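Local coordinates for hypothetical protein XAC2396 (PDB 2G3W) that is of unknown function but has a compact fold built around a variation of the PD-(D/E)XK nuclease motif, at residues I14-R19 against V154-G159; R130-D135 against P174-A179; G143-R148 against A165-V170. One frame throughout, in Å; residues are numbered along the deposited sequence. Where two conformers were deposited one is given.

Contact 1 of 3, residues I14-R19 against V154-G159; sequences ISDMDR and VIIQDG
Parallel backbone pairing joins I14-D16 to V154-I156, the ends of strands 6-16 and 149-157, their axes 4.7 Å apart at closest. S15 works from both of its backbone polar atoms: its N donates to V154 O at 2.8 Å, while S15 O accepts from I156 N at the same separation. One step on, M17 N reaches I156 O at 2.7 Å with a more bent bond of 150°, and here the pairing ends as the chain of 17-19 takes up helical backbone angles.

Past the strands a carboxylate takes over. D18 sets one oxygen against each of two successive amides in the turn of the other segment: OD1 receives D158 N through its syn lone pair, and OD2 receives G159 N from the syn side at 2.7 Å. With CG beside its own backbone N (chi1 -62°), the D18 carboxylate faces that turn, and the two bonds fix its rotation. D158 turns its own carboxylate elsewhere, to the backbone N of Y74 in the second subunit.

On the face carrying I14, V154, D16 and I156, the apolar pair is I14 CG1 on V154 CB at 4.2 Å. Beside it I156 lies obliquely against the D16 carboxylate, a hydrocarbon chain along a polar group, its CD1 3.7 Å from D16 OD2. Within its own segment, D16 OD1 takes R19 N from above the carboxylate plane.

The whole is a parallel strand pair finished by an Asx motif at D16 and a carboxylate gripping the facing turn, where two neighbouring strands of the mixed sheet end.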
ATOM      1  N   ILE A  14       3.367  16.376  16.069  1.00 36.82           N
ATOM      2  CA  ILE A  14       3.407  15.482  14.902  1.00 36.79           C
ATOM      3  C   ILE A  14       4.561  15.859  13.968  1.00 37.80           C
ATOM      4  O   ILE A  14       4.775  17.029  13.657  1.00 37.23           O
ATOM      5  CB  ILE A  14       2.062  15.488  14.150  1.00 36.35           C
ATOM      6  CG1 ILE A  14       0.920  15.151  15.114  1.00 34.31           C
ATOM      7  CG2 ILE A  14       2.084  14.507  12.931  1.00 34.86           C
ATOM      8  CD1 ILE A  14      -0.423  14.978  14.438  1.00 31.56           C
ATOM      9  N   SER A  15       5.323  14.844  13.576  1.00 38.64           N
ATOM     10  CA  SER A  15       6.403  14.977  12.615  1.00 39.56           C
ATOM     11  C   SER A  15       6.181  13.922  11.552  1.00 39.99           C
ATOM     12  O   SER A  15       6.615  12.771  11.689  1.00 39.78           O
ATOM     13  CB  SER A  15       7.747  14.767  13.292  1.00 39.55           C
ATOM     14  OG  SER A  15       7.999  15.812  14.198  1.00 40.73           O
ATOM     15  N   ASP A  16       5.479  14.314  10.501  1.00 40.82           N
ATOM     16  CA  ASP A  16       5.149  13.389   9.435  1.00 41.81           C
ATOM     17  C   ASP A  16       6.060  13.667   8.245  1.00 43.13           C
ATOM     18  O   ASP A  16       5.817  14.594   7.478  1.00 42.81           O
ATOM     19  CB  ASP A  16       3.679  13.534   9.039  1.00 40.97           C
ATOM     20  CG  ASP A  16       3.216  12.446   8.068  1.00 40.63           C
ATOM     21  OD1 ASP A  16       4.024  11.867   7.316  1.00 40.87           O
ATOM     22  OD2 ASP A  16       2.013  12.154   8.063  1.00 38.50           O
HETATM   23  N   MSE A  17       7.110  12.858   8.113  1.00 44.40           N
HETATM   24  CA  MSE A  17       8.048  12.903   6.983  0.50 45.92           C
HETATM   25  C   MSE A  17       7.342  12.609   5.661  1.00 45.54           C
HETATM   26  O   MSE A  17       7.651  13.180   4.618  1.00 45.64           O
HETATM   27  CB  MSE A  17       9.146  11.852   7.174  0.50 45.68           C
HETATM   28  CG  MSE A  17      10.419  12.317   7.857  0.50 47.25           C
HETATM   29 SE   MSE A  17      11.656  10.840   8.353  0.50 49.52          SE
HETATM   30  CE  MSE A  17      10.872   9.332   7.362  0.50 47.44           C
ATOM     31  N   ASP A  18       6.397  11.676   5.704  1.00 45.44           N
ATOM     32  CA  ASP A  18       5.698  11.226   4.495  1.00 46.09           C
ATOM     33  C   ASP A  18       4.823  12.311   3.835  1.00 46.90           C
ATOM     34  O   ASP A  18       4.727  12.366   2.602  1.00 47.42           O
ATOM     35  CB  ASP A  18       4.868   9.957   4.785  1.00 45.38           C
ATOM     36  CG  ASP A  18       5.725   8.764   5.216  1.00 44.41           C
ATOM     37  OD1 ASP A  18       6.939   8.760   4.952  1.00 40.10           O
ATOM     38  OD2 ASP A  18       5.178   7.808   5.817  1.00 42.86           O
ATOM     39  N   ARG A  19       4.216  13.175   4.653  1.00 47.86           N
ATOM     40  CA  ARG A  19       3.247  14.187   4.189  1.00 48.59           C
ATOM     41  C   ARG A  19       3.854  15.574   4.031  1.00 48.39           C
ATOM     42  O   ARG A  19       3.271  16.435   3.367  1.00 48.27           O
ATOM     43  CB  ARG A  19       2.094  14.343   5.193  1.00 48.78           C
ATOM     44  CG  ARG A  19       0.960  13.342   5.115  1.00 49.50           C
ATOM     45  CD  ARG A  19       0.048  13.506   6.365  1.00 50.00           C
ATOM     46  NE  ARG A  19      -0.866  14.637   6.229  1.00 52.36           N
ATOM     47  CZ  ARG A  19      -1.557  15.202   7.211  1.00 51.23           C
ATOM     48  NH1 ARG A  19      -1.453  14.769   8.461  1.00 50.18           N
ATOM     49  NH2 ARG A  19      -2.345  16.231   6.931  1.00 51.19           N
ATOM     50  N   VAL A 154       4.284  12.065  17.756  1.00 34.55           N
ATOM     51  CA  VAL A 154       3.901  11.128  16.723  1.00 35.51           C
ATOM     52  C   VAL A 154       4.877  11.337  15.583  1.00 36.05           C
ATOM     53  O   VAL A 154       4.887  12.399  14.933  1.00 36.25           O
ATOM     54  CB  VAL A 154       2.456  11.359  16.234  1.00 34.99           C
ATOM     55  CG1 VAL A 154       1.970  10.139  15.427  1.00 35.92           C
ATOM     56  CG2 VAL A 154       1.517  11.633  17.413  1.00 34.02           C
ATOM     57  N   ILE A 155       5.732  10.342  15.384  1.00 36.01           N
ATOM     58  CA  ILE A 155       6.760  10.411  14.368  1.00 36.77           C
ATOM     59  C   ILE A 155       6.314   9.472  13.220  1.00 36.92           C
ATOM     60  O   ILE A 155       6.169   8.257  13.430  1.00 37.01           O
ATOM     61  CB  ILE A 155       8.132  10.009  14.942  1.00 36.77           C
ATOM     62  CG1 ILE A 155       8.718  11.151  15.783  1.00 37.61           C
ATOM     63  CG2 ILE A 155       9.120   9.691  13.829  1.00 38.35           C
ATOM     64  CD1 ILE A 155       9.596  10.689  16.896  1.00 40.60           C
ATOM     65  N   ILE A 156       6.072  10.043  12.041  1.00 37.05           N
ATOM     66  CA  ILE A 156       5.668   9.252  10.861  1.00 37.87           C
ATOM     67  C   ILE A 156       6.735   9.365   9.777  1.00 39.32           C
ATOM     68  O   ILE A 156       7.166  10.474   9.437  1.00 39.75           O
ATOM     69  CB  ILE A 156       4.273   9.659  10.346  1.00 37.95           C
ATOM     70  CG1 ILE A 156       3.266   9.652  11.512  1.00 36.86           C
ATOM     71  CG2 ILE A 156       3.827   8.727   9.209  1.00 36.61           C
ATOM     72  CD1 ILE A 156       1.857  10.179  11.155  1.00 38.52           C
ATOM     73  N   GLN A 157       7.192   8.208   9.297  1.00 39.74           N
ATOM     74  CA  GLN A 157       8.308   8.111   8.355  0.50 40.37           C
ATOM     75  C   GLN A 157       8.277   6.765   7.611  1.00 40.74           C
ATOM     76  O   GLN A 157       8.242   5.713   8.246  1.00 41.31           O
ATOM     77  CB  GLN A 157       9.644   8.294   9.103  0.50 40.33           C
ATOM     78  CG  GLN A 157      10.141   7.094   9.957  0.25 40.61           C
ATOM     79  CD  GLN A 157       9.293   6.772  11.197  0.25 40.21           C
ATOM     80  OE1 GLN A 157       8.427   7.545  11.609  0.25 40.24           O
ATOM     81  NE2 GLN A 157       9.563   5.624  11.802  0.25 39.65           N
ATOM     82  N   ASP A 158       8.299   6.796   6.284  1.00 41.01           N
ATOM     83  CA  ASP A 158       8.274   5.570   5.471  1.00 41.59           C
ATOM     84  C   ASP A 158       7.101   4.616   5.790  1.00 41.72           C
ATOM     85  O   ASP A 158       7.261   3.395   5.772  1.00 41.83           O
ATOM     86  CB  ASP A 158       9.616   4.835   5.570  1.00 40.86           C
ATOM     87  CG  ASP A 158      10.764   5.651   5.014  1.00 41.08           C
ATOM     88  OD1 ASP A 158      10.506   6.490   4.123  1.00 40.06           O
ATOM     89  OD2 ASP A 158      11.914   5.450   5.469  1.00 39.15           O
ATOM     90  N   GLY A 159       5.934   5.187   6.077  1.00 42.39           N
ATOM     91  CA  GLY A 159       4.721   4.422   6.387  1.00 42.01           C
ATOM     92  C   GLY A 159       4.659   3.840   7.790  1.00 42.47           C
ATOM     93  O   GLY A 159       3.700   3.148   8.149  1.00 42.61           O
TER

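Contact 2 of 3, residues R130-D135 against P174-A179; sequences RVIELD and PMVRQA
A classic beta bulge interrupts the antiparallel pairing of R130-D135 with P174-A179: R177 and Q178 both face V131. V131 O receives Q178 N at 3.3 Å, in the carbonyl plane on a lone pair, and a weak, bent bond from R177 N; V131 N donates to Q178 O. Beyond the bulge the register is regular, with E133 and M175 a hydrogen-bonded pair and I132 and V176 a non-hydrogen-bonded one. M175 N to E133 O is the straighter bond of the E133 pair, at 174°.

At the bulge R177 makes a salt bridge. Its NH2 meets E133 OE1 at 2.6 Å, on the syn side but 33° out of the carboxylate plane, and NE adds a weak bond to that same oxygen, which lies at the edge of the guanidinium. E133 gets there with CG anti to the backbone N (chi1 171°) and an extended chain. M175 CG, from the same segment as R177, lies off-centre over one guanidinium face, and V131 CG1 touches R177 CB at 3.8 Å. Among the apolar residues, P174 CB sits 3.7 Å from L134 CD2 and 4.0 Å from I132 CD1.

Strand 101-106 pairs with the far edge of 129-133, and R130 makes a salt bridge to E101. Helix 110-123 packs on V131, E133, R177 and Q178, helix 37-49 on I132 and L134, while R177 NH1 bonds to Y22 O of the second subunit.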
ATOM      1  N   ARG A 130     -10.337   4.275   1.244  1.00 31.75           N
ATOM      2  CA  ARG A 130      -9.047   3.864   1.796  1.00 31.57           C
ATOM      3  C   ARG A 130      -9.289   2.864   2.934  1.00 31.39           C
ATOM      4  O   ARG A 130     -10.064   3.137   3.854  1.00 33.51           O
ATOM      5  CB  ARG A 130      -8.289   5.114   2.324  1.00 30.75           C
ATOM      6  CG  ARG A 130      -6.928   4.815   2.956  1.00 31.02           C
ATOM      7  CD  ARG A 130      -6.279   6.144   3.494  1.00 30.78           C
ATOM      8  NE  ARG A 130      -6.006   7.002   2.349  1.00 39.10           N
ATOM      9  CZ  ARG A 130      -4.960   6.880   1.532  1.00 38.22           C
ATOM     10  NH1 ARG A 130      -4.033   5.937   1.718  1.00 42.71           N
ATOM     11  NH2 ARG A 130      -4.858   7.689   0.513  1.00 38.53           N
ATOM     12  N   VAL A 131      -8.670   1.691   2.877  1.00 31.33           N
ATOM     13  CA  VAL A 131      -8.833   0.720   3.945  1.00 32.00           C
ATOM     14  C   VAL A 131      -7.458   0.475   4.508  1.00 33.11           C
ATOM     15  O   VAL A 131      -6.498   0.195   3.761  1.00 32.62           O
ATOM     16  CB  VAL A 131      -9.481  -0.636   3.472  1.00 32.86           C
ATOM     17  CG1 VAL A 131      -9.539  -1.650   4.684  1.00 32.21           C
ATOM     18  CG2 VAL A 131     -10.878  -0.391   2.911  1.00 30.99           C
ATOM     19  N   ILE A 132      -7.335   0.668   5.819  1.00 34.76           N
ATOM     20  CA  ILE A 132      -6.087   0.343   6.496  1.00 36.88           C
ATOM     21  C   ILE A 132      -6.301  -0.623   7.661  1.00 37.07           C
ATOM     22  O   ILE A 132      -7.400  -0.685   8.261  1.00 37.55           O
ATOM     23  CB  ILE A 132      -5.295   1.579   6.950  1.00 37.04           C
ATOM     24  CG1 ILE A 132      -5.893   2.212   8.160  1.00 39.60           C
ATOM     25  CG2 ILE A 132      -5.083   2.648   5.796  1.00 39.40           C
ATOM     26  CD1 ILE A 132      -4.855   2.964   8.919  1.00 47.01           C
ATOM     27  N   GLU A 133      -5.262  -1.403   7.946  1.00 36.14           N
ATOM     28  CA  GLU A 133      -5.320  -2.345   9.060  1.00 36.15           C
ATOM     29  C   GLU A 133      -4.134  -2.086   9.984  1.00 35.56           C
ATOM     30  O   GLU A 133      -2.995  -1.962   9.517  1.00 35.12           O
ATOM     31  CB  GLU A 133      -5.271  -3.790   8.590  1.00 36.20           C
ATOM     32  CG  GLU A 133      -5.110  -4.705   9.791  1.00 40.22           C
ATOM     33  CD  GLU A 133      -5.362  -6.149   9.494  1.00 45.09           C
ATOM     34  OE1 GLU A 133      -5.657  -6.485   8.330  1.00 48.96           O
ATOM     35  OE2 GLU A 133      -5.297  -6.962  10.447  1.00 52.66           O
ATOM     36  N   LEU A 134      -4.435  -2.013  11.279  1.00 34.89           N
ATOM     37  CA  LEU A 134      -3.425  -1.886  12.317  1.00 34.81           C
ATOM     38  C   LEU A 134      -3.306  -3.205  13.077  1.00 33.95           C
ATOM     39  O   LEU A 134      -4.305  -3.847  13.360  1.00 34.75           O
ATOM     40  CB  LEU A 134      -3.859  -0.802  13.291  1.00 33.14           C
ATOM     41  CG  LEU A 134      -4.306   0.522  12.678  1.00 35.88           C
ATOM     42  CD1 LEU A 134      -4.816   1.504  13.800  1.00 35.73           C
ATOM     43  CD2 LEU A 134      -3.166   1.144  11.848  1.00 34.99           C
ATOM     44  N   ASP A 135      -2.081  -3.575  13.433  1.00 33.27           N
ATOM     45  CA  ASP A 135      -1.814  -4.783  14.212  1.00 32.58           C
ATOM     46  C   ASP A 135      -2.542  -4.689  15.544  1.00 31.47           C
ATOM     47  O   ASP A 135      -2.361  -3.710  16.270  1.00 29.81           O
ATOM     48  CB  ASP A 135      -0.312  -4.897  14.463  1.00 32.80           C
ATOM     49  CG  ASP A 135       0.062  -6.171  15.254  1.00 37.44           C
ATOM     50  OD1 ASP A 135      -0.064  -6.161  16.481  1.00 39.39           O
ATOM     51  OD2 ASP A 135       0.471  -7.182  14.645  1.00 42.36           O
ATOM     52  N   PRO A 174       1.008   0.772   9.591  1.00 34.86           N
ATOM     53  CA  PRO A 174      -0.348   0.509   9.091  1.00 35.57           C
ATOM     54  C   PRO A 174      -0.306  -0.199   7.753  1.00 34.90           C
ATOM     55  O   PRO A 174       0.569   0.083   6.926  1.00 35.62           O
ATOM     56  CB  PRO A 174      -0.960   1.894   8.973  1.00 34.61           C
ATOM     57  CG  PRO A 174      -0.145   2.735  10.015  1.00 35.19           C
ATOM     58  CD  PRO A 174       1.240   2.203   9.836  1.00 35.32           C
HETATM   59  N   MSE A 175      -1.182  -1.168   7.573  1.00 34.12           N
HETATM   60  CA  MSE A 175      -1.227  -1.890   6.323  1.00 35.73           C
HETATM   61  C   MSE A 175      -2.321  -1.286   5.421  1.00 34.36           C
HETATM   62  O   MSE A 175      -3.469  -1.220   5.792  1.00 33.59           O
HETATM   63  CB  MSE A 175      -1.375  -3.419   6.554  1.00 35.15           C
HETATM   64  CG  MSE A 175      -1.847  -4.198   5.327  1.00 42.69           C
HETATM   65 SE   MSE A 175      -0.504  -4.246   3.922  0.80 58.73          SE
HETATM   66  CE  MSE A 175      -1.710  -4.988   2.479  1.00 42.77           C
ATOM     67  N   VAL A 176      -1.941  -0.847   4.226  1.00 33.52           N
ATOM     68  CA  VAL A 176      -2.921  -0.262   3.319  1.00 33.48           C
ATOM     69  C   VAL A 176      -3.543  -1.371   2.439  1.00 33.14           C
ATOM     70  O   VAL A 176      -2.890  -1.889   1.538  1.00 34.16           O
ATOM     71  CB  VAL A 176      -2.293   0.840   2.473  1.00 34.16           C
ATOM     72  CG1 VAL A 176      -3.346   1.494   1.598  1.00 33.87           C
ATOM     73  CG2 VAL A 176      -1.625   1.899   3.399  1.00 32.89           C
ATOM     74  N   ARG A 177      -4.776  -1.769   2.747  1.00 32.16           N
ATOM     75  CA  ARG A 177      -5.521  -2.728   1.940  1.00 32.07           C
ATOM     76  C   ARG A 177      -6.060  -2.122   0.651  1.00 31.18           C
ATOM     77  O   ARG A 177      -6.237  -2.809  -0.326  1.00 30.38           O
ATOM     78  CB  ARG A 177      -6.708  -3.281   2.753  1.00 32.68           C
ATOM     79  CG  ARG A 177      -6.310  -3.962   4.071  1.00 36.30           C
ATOM     80  CD  ARG A 177      -5.715  -5.328   3.817  1.00 39.26           C
ATOM     81  NE  ARG A 177      -5.597  -6.130   5.057  1.00 41.79           N
ATOM     82  CZ  ARG A 177      -4.887  -7.252   5.146  1.00 43.89           C
ATOM     83  NH1 ARG A 177      -4.224  -7.701   4.085  1.00 43.38           N
ATOM     84  NH2 ARG A 177      -4.829  -7.940   6.287  1.00 41.67           N
ATOM     85  N   GLN A 178      -6.384  -0.836   0.663  1.00 30.60           N
ATOM     86  CA  GLN A 178      -6.926  -0.191  -0.529  1.00 30.62           C
ATOM     87  C   GLN A 178      -6.680   1.292  -0.385  1.00 31.21           C
ATOM     88  O   GLN A 178      -6.783   1.788   0.716  1.00 31.02           O
ATOM     89  CB  GLN A 178      -8.434  -0.445  -0.621  1.00 29.98           C
ATOM     90  CG  GLN A 178      -9.023  -0.035  -1.983  1.00 33.05           C
ATOM     91  CD  GLN A 178     -10.402  -0.607  -2.270  1.00 30.28           C
ATOM     92  OE1 GLN A 178     -10.651  -1.773  -2.017  1.00 32.33           O
ATOM     93  NE2 GLN A 178     -11.282   0.209  -2.858  1.00 29.66           N
ATOM     94  N   ALA A 179      -6.341   1.991  -1.469  1.00 32.14           N
ATOM     95  CA  ALA A 179      -6.231   3.451  -1.415  1.00 33.33           C
ATOM     96  C   ALA A 179      -6.866   4.039  -2.669  1.00 35.05           C
ATOM     97  O   ALA A 179      -6.833   3.387  -3.709  1.00 35.53           O
ATOM     98  CB  ALA A 179      -4.761   3.873  -1.288  1.00 33.64           C
TER

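Contact 3 of 3, residues G143-R148 against A165-V170; sequences GALIQR and ADHGSV. With ACT (acetate ion), chain D; ACT (acetate ion), chain C.
The side-chain amide of Q147 lies flat over one face of the H167 imidazole, the two planes 18° apart and Q147 CD 3.4 Å from H167 CE1, offset toward the rim. The side chains arrive from opposite directions. Q147 sends CG beside its backbone N (chi1 -59°) and stays extended beyond it, which carries the amide across the ring. H167 has CG between its backbone N and carbonyl carbon (chi1 67°), and from there the ring reaches over to the loop: NE2 donates to L145 O at 2.7 Å, with the acceptor near the ring plane, although the position of that oxygen is less sure.

Both segments turn tightly here. G143-I146 is a type I turn where the chain leaves helix 136-143, and A165-G168 is another, linking strand 160-165 to 168-176 as a beta hairpin. The L145 side chain reaches from the G143-I146 turn onto strand 168-176. Its CD1 lies 3.7 Å from G168 C and 3.9 Å from V170 CG2, while CD2 is 3.8 Å from G168 CA. G168 has no side chain, which lets the leucine methyls come up against its backbone, and V170 also packs on A138 and A141 of helix 136-143.

Two acetate ions, probably from the crystallisation liquor, sit beside H167 and R148. One takes a weak bond from H167 ND1 to OXT (3.2 Å), and the other puts its O at the edge of the R148 guanidinium, near the plane, accepting from NH2 at 3.1 Å.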
ATOM      1  N   GLY A 143      -3.568   1.250  23.813  1.00 33.03           N
ATOM      2  CA  GLY A 143      -4.628   1.476  24.777  1.00 32.22           C
ATOM      3  C   GLY A 143      -4.121   1.503  26.201  1.00 32.57           C
ATOM      4  O   GLY A 143      -4.708   2.146  27.053  1.00 34.05           O
ATOM      5  N   ALA A 144      -3.024   0.812  26.478  1.00 32.59           N
ATOM      6  CA  ALA A 144      -2.490   0.783  27.844  1.00 32.10           C
ATOM      7  C   ALA A 144      -1.774   2.081  28.207  1.00 32.26           C
ATOM      8  O   ALA A 144      -1.481   2.324  29.382  1.00 31.63           O
ATOM      9  CB  ALA A 144      -1.555  -0.435  28.042  1.00 31.73           C
ATOM     10  N   LEU A 145      -1.500   2.919  27.205  1.00 31.85           N
ATOM     11  CA  LEU A 145      -0.812   4.193  27.455  1.00 32.32           C
ATOM     12  C   LEU A 145      -1.801   5.333  27.698  1.00 32.36           C
ATOM     13  O   LEU A 145      -1.388   6.489  27.863  1.00 32.69           O
ATOM     14  CB  LEU A 145       0.104   4.551  26.275  1.00 32.83           C
ATOM     15  CG  LEU A 145       1.286   3.619  25.964  1.00 32.68           C
ATOM     16  CD1 LEU A 145       2.136   4.179  24.857  1.00 35.53           C
ATOM     17  CD2 LEU A 145       2.163   3.364  27.187  1.00 35.32           C
ATOM     18  N   ILE A 146      -3.093   5.012  27.725  1.00 31.98           N
ATOM     19  CA  ILE A 146      -4.140   6.005  27.953  1.00 31.16           C
ATOM     20  C   ILE A 146      -3.972   6.719  29.328  1.00 31.24           C
ATOM     21  O   ILE A 146      -3.620   6.109  30.328  1.00 29.64           O
ATOM     22  CB  ILE A 146      -5.541   5.403  27.805  1.00 32.36           C
ATOM     23  CG1 ILE A 146      -6.580   6.492  27.489  1.00 30.91           C
ATOM     24  CG2 ILE A 146      -5.942   4.612  29.060  1.00 31.34           C
ATOM     25  CD1 ILE A 146      -7.897   5.884  27.054  1.00 33.45           C
ATOM     26  N   GLN A 147      -4.193   8.026  29.331  1.00 31.46           N
ATOM     27  CA  GLN A 147      -4.193   8.825  30.562  1.00 31.40           C
ATOM     28  C   GLN A 147      -5.254   9.903  30.415  1.00 31.22           C
ATOM     29  O   GLN A 147      -5.771  10.093  29.340  1.00 31.07           O
ATOM     30  CB  GLN A 147      -2.827   9.468  30.784  1.00 32.06           C
ATOM     31  CG  GLN A 147      -1.664   8.484  30.887  1.00 32.26           C
ATOM     32  CD  GLN A 147      -0.365   9.184  31.185  1.00 35.45           C
ATOM     33  OE1 GLN A 147       0.326   8.850  32.145  1.00 37.24           O
ATOM     34  NE2 GLN A 147      -0.030  10.178  30.373  1.00 37.37           N
ATOM     35  N   ARG A 148      -5.605  10.599  31.497  1.00 31.76           N
ATOM     36  CA  ARG A 148      -6.575  11.692  31.387  1.00 31.84           C
ATOM     37  C   ARG A 148      -5.974  12.894  30.667  1.00 31.76           C
ATOM     38  O   ARG A 148      -6.657  13.569  29.915  1.00 31.88           O
ATOM     39  CB  ARG A 148      -7.094  12.096  32.770  1.00 33.06           C
ATOM     40  CG  ARG A 148      -7.914  11.024  33.441  1.00 33.92           C
ATOM     41  CD  ARG A 148      -9.321  10.983  32.916  1.00 39.43           C
ATOM     42  NE  ARG A 148     -10.151  10.124  33.753  1.00 44.39           N
ATOM     43  CZ  ARG A 148     -11.155  10.543  34.523  1.00 45.20           C
ATOM     44  NH1 ARG A 148     -11.833   9.656  35.242  1.00 44.83           N
ATOM     45  NH2 ARG A 148     -11.500  11.828  34.563  1.00 44.28           N
ATOM     46  N   ALA A 165       5.410   8.837  24.254  1.00 35.43           N
ATOM     47  CA  ALA A 165       5.096   9.622  25.433  1.00 35.12           C
ATOM     48  C   ALA A 165       6.178   9.352  26.484  1.00 35.38           C
ATOM     49  O   ALA A 165       6.940   8.393  26.350  1.00 34.96           O
ATOM     50  CB  ALA A 165       3.740   9.244  25.954  1.00 35.20           C
ATOM     51  N   ASP A 166       6.247  10.188  27.531  1.00 36.22           N
ATOM     52  CA  ASP A 166       7.222   9.978  28.603  1.00 36.74           C
ATOM     53  C   ASP A 166       7.050   8.616  29.287  1.00 37.02           C
ATOM     54  O   ASP A 166       8.006   8.079  29.857  1.00 37.15           O
ATOM     55  CB  ASP A 166       7.143  11.097  29.663  1.00 37.40           C
ATOM     56  CG  ASP A 166       7.433  12.498  29.094  1.00 38.47           C
ATOM     57  OD1 ASP A 166       8.313  12.640  28.134  1.00 40.46           O
ATOM     58  OD2 ASP A 166       6.776  13.487  29.637  1.00 42.37           O
ATOM     59  N   HIS A 167       5.837   8.063  29.237  1.00 36.70           N
ATOM     60  CA  HIS A 167       5.513   6.853  30.002  1.00 37.02           C
ATOM     61  C   HIS A 167       5.453   5.541  29.193  1.00 37.32           C
ATOM     62  O   HIS A 167       5.035   4.500  29.719  1.00 38.22           O
ATOM     63  CB  HIS A 167       4.213   7.057  30.806  1.00 37.19           C
ATOM     64  CG  HIS A 167       2.980   7.197  29.958  1.00 37.06           C
ATOM     65  ND1 HIS A 167       2.707   8.329  29.215  1.00 37.60           N
ATOM     66  CD2 HIS A 167       1.938   6.355  29.753  1.00 35.05           C
ATOM     67  CE1 HIS A 167       1.563   8.170  28.570  1.00 34.97           C
ATOM     68  NE2 HIS A 167       1.068   6.988  28.890  1.00 36.30           N
ATOM     69  N   GLY A 168       5.865   5.581  27.930  1.00 37.15           N
ATOM     70  CA  GLY A 168       5.780   4.397  27.064  1.00 36.93           C
ATOM     71  C   GLY A 168       5.767   4.755  25.590  1.00 37.03           C
ATOM     72  O   GLY A 168       5.599   5.923  25.223  1.00 37.35           O
ATOM     73  N   SER A 169       5.961   3.747  24.741  1.00 36.73           N
ATOM     74  CA  SER A 169       5.953   3.945  23.302  1.00 36.34           C
ATOM     75  C   SER A 169       5.347   2.733  22.609  1.00 35.61           C
ATOM     76  O   SER A 169       5.380   1.615  23.137  1.00 35.46           O
ATOM     77  CB  SER A 169       7.372   4.210  22.789  1.00 36.75           C
ATOM     78  OG  SER A 169       7.345   4.510  21.404  1.00 38.48           O
ATOM     79  N   VAL A 170       4.754   2.984  21.448  1.00 35.17           N
ATOM     80  CA  VAL A 170       4.261   1.946  20.536  1.00 35.03           C
ATOM     81  C   VAL A 170       4.603   2.396  19.127  1.00 35.59           C
ATOM     82  O   VAL A 170       4.347   3.554  18.771  1.00 35.13           O
ATOM     83  CB  VAL A 170       2.723   1.769  20.637  1.00 35.05           C
ATOM     84  CG1 VAL A 170       2.201   0.716  19.601  1.00 35.29           C
ATOM     85  CG2 VAL A 170       2.303   1.405  22.060  1.00 34.01           C
TER
HETATM   86  C   ACT D 802       4.051  11.315  31.675  1.00 69.95           C
HETATM   87  O   ACT D 802       4.332  12.502  31.979  1.00 69.59           O
HETATM   88  OXT ACT D 802       3.475  11.147  30.578  1.00 69.80           O
HETATM   89  CH3 ACT D 802       4.384  10.151  32.570  1.00 69.96           C
HETATM   90  C   ACT C 801      -9.697  15.124  32.809  1.00 47.97           C
HETATM   91  O   ACT C 801     -10.648  14.289  32.898  1.00 47.94           O
HETATM   92  OXT ACT C 801      -9.202  15.531  33.888  1.00 46.97           O
HETATM   93  CH3 ACT C 801      -9.148  15.592  31.485  1.00 48.23           C

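From the N terminus, strand 6-16 supplies the first half of contact 1, and the chain runs on through three helices before 130-135 opens contact 2. Helix 136-143 leads into contact 3, whose loop closes when the chain, after strands 149-157 and 160-165, turns into 168-176; it is nested inside the loop contact 2 closes at 174-179. Contact 1 closes at 154-159, so its loop crosses both others. Contact 1 joins strands 6-16 and 149-157, contact 2 strands 129-133 and 168-176, and contact 3 the loop after helix 136-143 to the 160-165/168-176 hairpin. Contacts 1 and 2 touch through G159 and P174, and both meet the second subunit.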